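Local coordinates for glyoxalase family protein (Bacillus cereus, PDB 1ZSW) that binds a zinc ion in a glyoxalase/dioxygenase-type fold, its reaction being unknown, at residues Gly74-Thr82 with Glu162-Ser170. Residues are numbered along the deposited sequence; the frame is centred on the assembly and turned at random.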
loop_
_atom_site.group_PDB
_atom_site.type_symbol
_atom_site.label_atom_id
_atom_site.label_comp_id
_atom_site.label_asym_id
_atom_site.label_seq_id
_atom_site.Cartn_x
_atom_site.Cartn_y
_atom_site.Cartn_z
ATOM N N GLY A 74 8.703 4.176 4.047
ATOM C CA GLY A 74 8.571 2.823 4.546
ATOM C C GLY A 74 9.525 2.575 5.674
ATOM O O GLY A 74 9.852 3.477 6.417
ATOM N N ASP A 75 9.954 1.332 5.768
ATOM C CA ASP A 75 10.854 0.906 6.833
ATOM C C ASP A 75 12.299 1.210 6.427
ATOM O O ASP A 75 12.531 1.941 5.482
ATOM C CB ASP A 75 10.631 -0.578 7.215
ATOM C CG ASP A 75 11.168 -1.571 6.195
ATOM O OD1 ASP A 75 11.544 -1.141 5.103
ATOM O OD2 ASP A 75 11.185 -2.800 6.490
ATOM N N LYS A 76 13.247 0.621 7.148
ATOM C CA LYS A 76 14.681 0.921 6.902
ATOM C C LYS A 76 15.069 0.830 5.422
ATOM O O LYS A 76 15.805 1.686 4.918
ATOM C CB LYS A 76 15.558 -0.017 7.726
ATOM C CG LYS A 76 17.069 0.283 7.636
ATOM C CD LYS A 76 17.820 -0.772 8.441
ATOM C CE LYS A 76 19.324 -0.599 8.320
ATOM N NZ LYS A 76 19.733 0.624 9.057
ATOM N N THR A 77 14.566 -0.182 4.723
ATOM C CA THR A 77 14.916 -0.383 3.303
ATOM C C THR A 77 13.738 -0.193 2.339
ATOM O O THR A 77 13.836 -0.443 1.130
ATOM C CB THR A 77 15.494 -1.793 3.042
ATOM O OG1 THR A 77 14.515 -2.783 3.374
ATOM C CG2 THR A 77 16.749 -2.028 3.872
ATOM N N GLY A 78 12.596 0.206 2.871
ATOM C CA GLY A 78 11.434 0.327 2.010
ATOM C C GLY A 78 10.977 -1.046 1.573
ATOM O O GLY A 78 10.528 -1.223 0.431
ATOM N N SER A 79 11.028 -2.021 2.475
ATOM C CA SER A 79 10.746 -3.408 2.075
ATOM C C SER A 79 9.264 -3.605 1.691
ATOM O O SER A 79 8.415 -2.820 2.135
ATOM C CB SER A 79 11.166 -4.363 3.160
ATOM O OG SER A 79 10.372 -4.167 4.281
ATOM N N PRO A 80 8.970 -4.596 0.836
ATOM C CA PRO A 80 7.591 -4.894 0.457
ATOM C C PRO A 80 6.712 -5.026 1.690
ATOM O O PRO A 80 7.072 -5.716 2.677
ATOM C CB PRO A 80 7.704 -6.238 -0.246
ATOM C CG PRO A 80 9.051 -6.093 -0.987
ATOM C CD PRO A 80 9.930 -5.447 0.081
ATOM N N GLY A 81 5.549 -4.392 1.619
ATOM C CA GLY A 81 4.682 -4.425 2.802
ATOM C C GLY A 81 4.748 -3.156 3.651
ATOM O O GLY A 81 3.868 -2.931 4.503
ATOM N N THR A 82 5.757 -2.314 3.441
ATOM C CA THR A 82 5.932 -1.151 4.290
ATOM C C THR A 82 5.774 0.157 3.524
ATOM O O THR A 82 5.716 1.230 4.132
ATOM C CB THR A 82 7.336 -1.133 5.016
ATOM O OG1 THR A 82 8.374 -0.803 4.073
ATOM C CG2 THR A 82 7.611 -2.443 5.707
ATOM N N GLU A 162 8.857 -11.047 8.103
ATOM C CA GLU A 162 10.239 -11.254 8.552
ATOM C C GLU A 162 11.215 -10.170 8.080
ATOM O O GLU A 162 12.077 -9.731 8.848
ATOM C CB GLU A 162 10.762 -12.662 8.225
ATOM C CG GLU A 162 12.274 -12.833 8.518
ATOM C CD GLU A 162 12.654 -14.209 9.039
ATOM O OE1 GLU A 162 13.761 -14.679 8.696
ATOM O OE2 GLU A 162 11.861 -14.818 9.796
ATOM N N HIS A 163 11.082 -9.725 6.839
ATOM C CA HIS A 163 12.062 -8.773 6.303
ATOM C C HIS A 163 11.925 -7.314 6.766
ATOM O O HIS A 163 12.819 -6.522 6.529
ATOM C CB HIS A 163 12.183 -8.850 4.777
ATOM C CG HIS A 163 10.953 -8.444 4.032
ATOM N ND1 HIS A 163 10.330 -9.268 3.121
ATOM C CD2 HIS A 163 10.244 -7.288 4.032
ATOM C CE1 HIS A 163 9.279 -8.651 2.607
ATOM N NE2 HIS A 163 9.207 -7.446 3.140
ATOM N N TRP A 164 10.828 -6.971 7.437
ATOM C CA TRP A 164 10.667 -5.611 7.956
ATOM C C TRP A 164 11.741 -5.218 8.990
ATOM O O TRP A 164 12.145 -6.046 9.805
ATOM C CB TRP A 164 9.282 -5.463 8.582
ATOM C CG TRP A 164 8.132 -5.537 7.597
ATOM C CD1 TRP A 164 8.199 -5.597 6.224
ATOM C CD2 TRP A 164 6.735 -5.495 7.928
ATOM N NE1 TRP A 164 6.935 -5.632 5.695
ATOM C CE2 TRP A 164 6.018 -5.558 6.721
ATOM C CE3 TRP A 164 6.023 -5.431 9.138
ATOM C CZ2 TRP A 164 4.616 -5.540 6.679
ATOM C CZ3 TRP A 164 4.623 -5.433 9.104
ATOM C CH2 TRP A 164 3.937 -5.478 7.877
ATOM N N GLU A 165 12.199 -3.965 8.937
ATOM C CA GLU A 165 13.173 -3.449 9.907
ATOM C C GLU A 165 12.864 -2.043 10.353
ATOM O O GLU A 165 12.675 -1.147 9.530
ATOM C CB GLU A 165 14.568 -3.438 9.294
ATOM C CG GLU A 165 15.166 -4.796 9.130
ATOM C CD GLU A 165 16.456 -4.738 8.333
ATOM O OE1 GLU A 165 16.401 -4.490 7.101
ATOM O OE2 GLU A 165 17.517 -4.918 8.963
ATOM N N THR A 166 12.869 -1.820 11.660
ATOM C CA THR A 166 12.650 -0.469 12.162
ATOM C C THR A 166 13.835 0.441 11.796
ATOM O O THR A 166 14.961 -0.004 11.537
ATOM C CB THR A 166 12.390 -0.448 13.699
ATOM O OG1 THR A 166 13.485 -1.072 14.370
ATOM C CG2 THR A 166 11.088 -1.210 14.065
ATOM N N TRP A 167 13.536 1.726 11.775
ATOM C CA TRP A 167 14.411 2.755 11.259
ATOM C C TRP A 167 15.088 3.491 12.401
ATOM O O TRP A 167 14.428 4.155 13.191
ATOM C CB TRP A 167 13.529 3.686 10.426
ATOM C CG TRP A 167 14.132 4.898 9.878
ATOM C CD1 TRP A 167 13.555 6.133 9.818
ATOM C CD2 TRP A 167 15.424 5.027 9.289
ATOM N NE1 TRP A 167 14.404 7.019 9.225
ATOM C CE2 TRP A 167 15.557 6.368 8.879
ATOM C CE3 TRP A 167 16.473 4.132 9.045
ATOM C CZ2 TRP A 167 16.700 6.849 8.253
ATOM C CZ3 TRP A 167 17.613 4.609 8.406
ATOM C CH2 TRP A 167 17.712 5.953 8.026
ATOM N N GLU A 168 16.424 3.398 12.469
ATOM C CA GLU A 168 17.168 3.912 13.626
ATOM C C GLU A 168 17.274 5.438 13.705
ATOM O O GLU A 168 17.684 5.982 14.737
ATOM C CB GLU A 168 18.581 3.303 13.682
ATOM C CG GLU A 168 19.519 3.783 12.560
ATOM C CD GLU A 168 19.562 2.849 11.352
ATOM O OE1 GLU A 168 20.640 2.794 10.696
ATOM O OE2 GLU A 168 18.536 2.180 11.047
ATOM N N LYS A 169 16.938 6.131 12.625
ATOM C CA LYS A 169 16.979 7.597 12.609
ATOM C C LYS A 169 15.595 8.233 12.639
ATOM O O LYS A 169 15.443 9.428 12.403
ATOM C CB LYS A 169 17.779 8.127 11.422
ATOM C CG LYS A 169 19.247 7.805 11.515
ATOM C CD LYS A 169 19.929 8.188 10.241
ATOM C CE LYS A 169 21.224 7.405 10.079
ATOM N NZ LYS A 169 22.391 8.092 10.693
ATOM N N SER A 170 14.596 7.399 12.952
ATOM C CA SER A 170 13.214 7.874 13.137
ATOM C C SER A 170 13.067 8.786 14.350
ATOM O O SER A 170 13.784 8.625 15.328
ATOM C CB SER A 170 12.310 6.672 13.335
ATOM O OG SER A 170 10.936 7.103 13.381
HETATM O O HOH W 1 14.055 -3.112 5.768
#
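His-163 and Trp-164, neighbours in the chain, turn their ring N-H groups onto one acceptor, the carbonyl of Pro-80. NE2 of His-163 meets Pro-80 O at 2.8 Å, on a lone pair and in the plane of the imidazole; NE1 of Trp-164 reaches the same oxygen at 3.0 Å, in its own ring plane but tilted 24° from that of the carbonyl. The indole also takes a methyl on one face: Thr-82 CG2 sits 3.3 Å from the centroid of the five-membered ring, a CH-pi contact. OG1 of Thr-82, the other branch, turns back to Ser-79 O within the type II turn Ser-79 to Thr-82. Asp-75, with CG between its backbone N and carbonyl carbon (chi1 74°), lays its carboxylate between the loops. Its OD2 takes Glu-165 N (2.9 Å) and Ser-79 OG (2.7 Å) from opposite faces, while OD1 receives Ser-79 N. Beside it, Lys-76 N bonds nearly straight (170°) to Glu-165 O. The extended Lys-76 chain crosses Trp-167 at about a right angle, then bends at chi4, bringing NZ to 2.8 Å from Glu-168 OE2 in a salt bridge. The contact joins the 69-74/83-88 hairpin loop to the linker between strands 150-155 and 180-188, with the side chain of Pro-80 about 12 Å from the bound zinc ion. Donors on both faces should fix the Asp-75 carboxylate's rotation and probably favour its charged form.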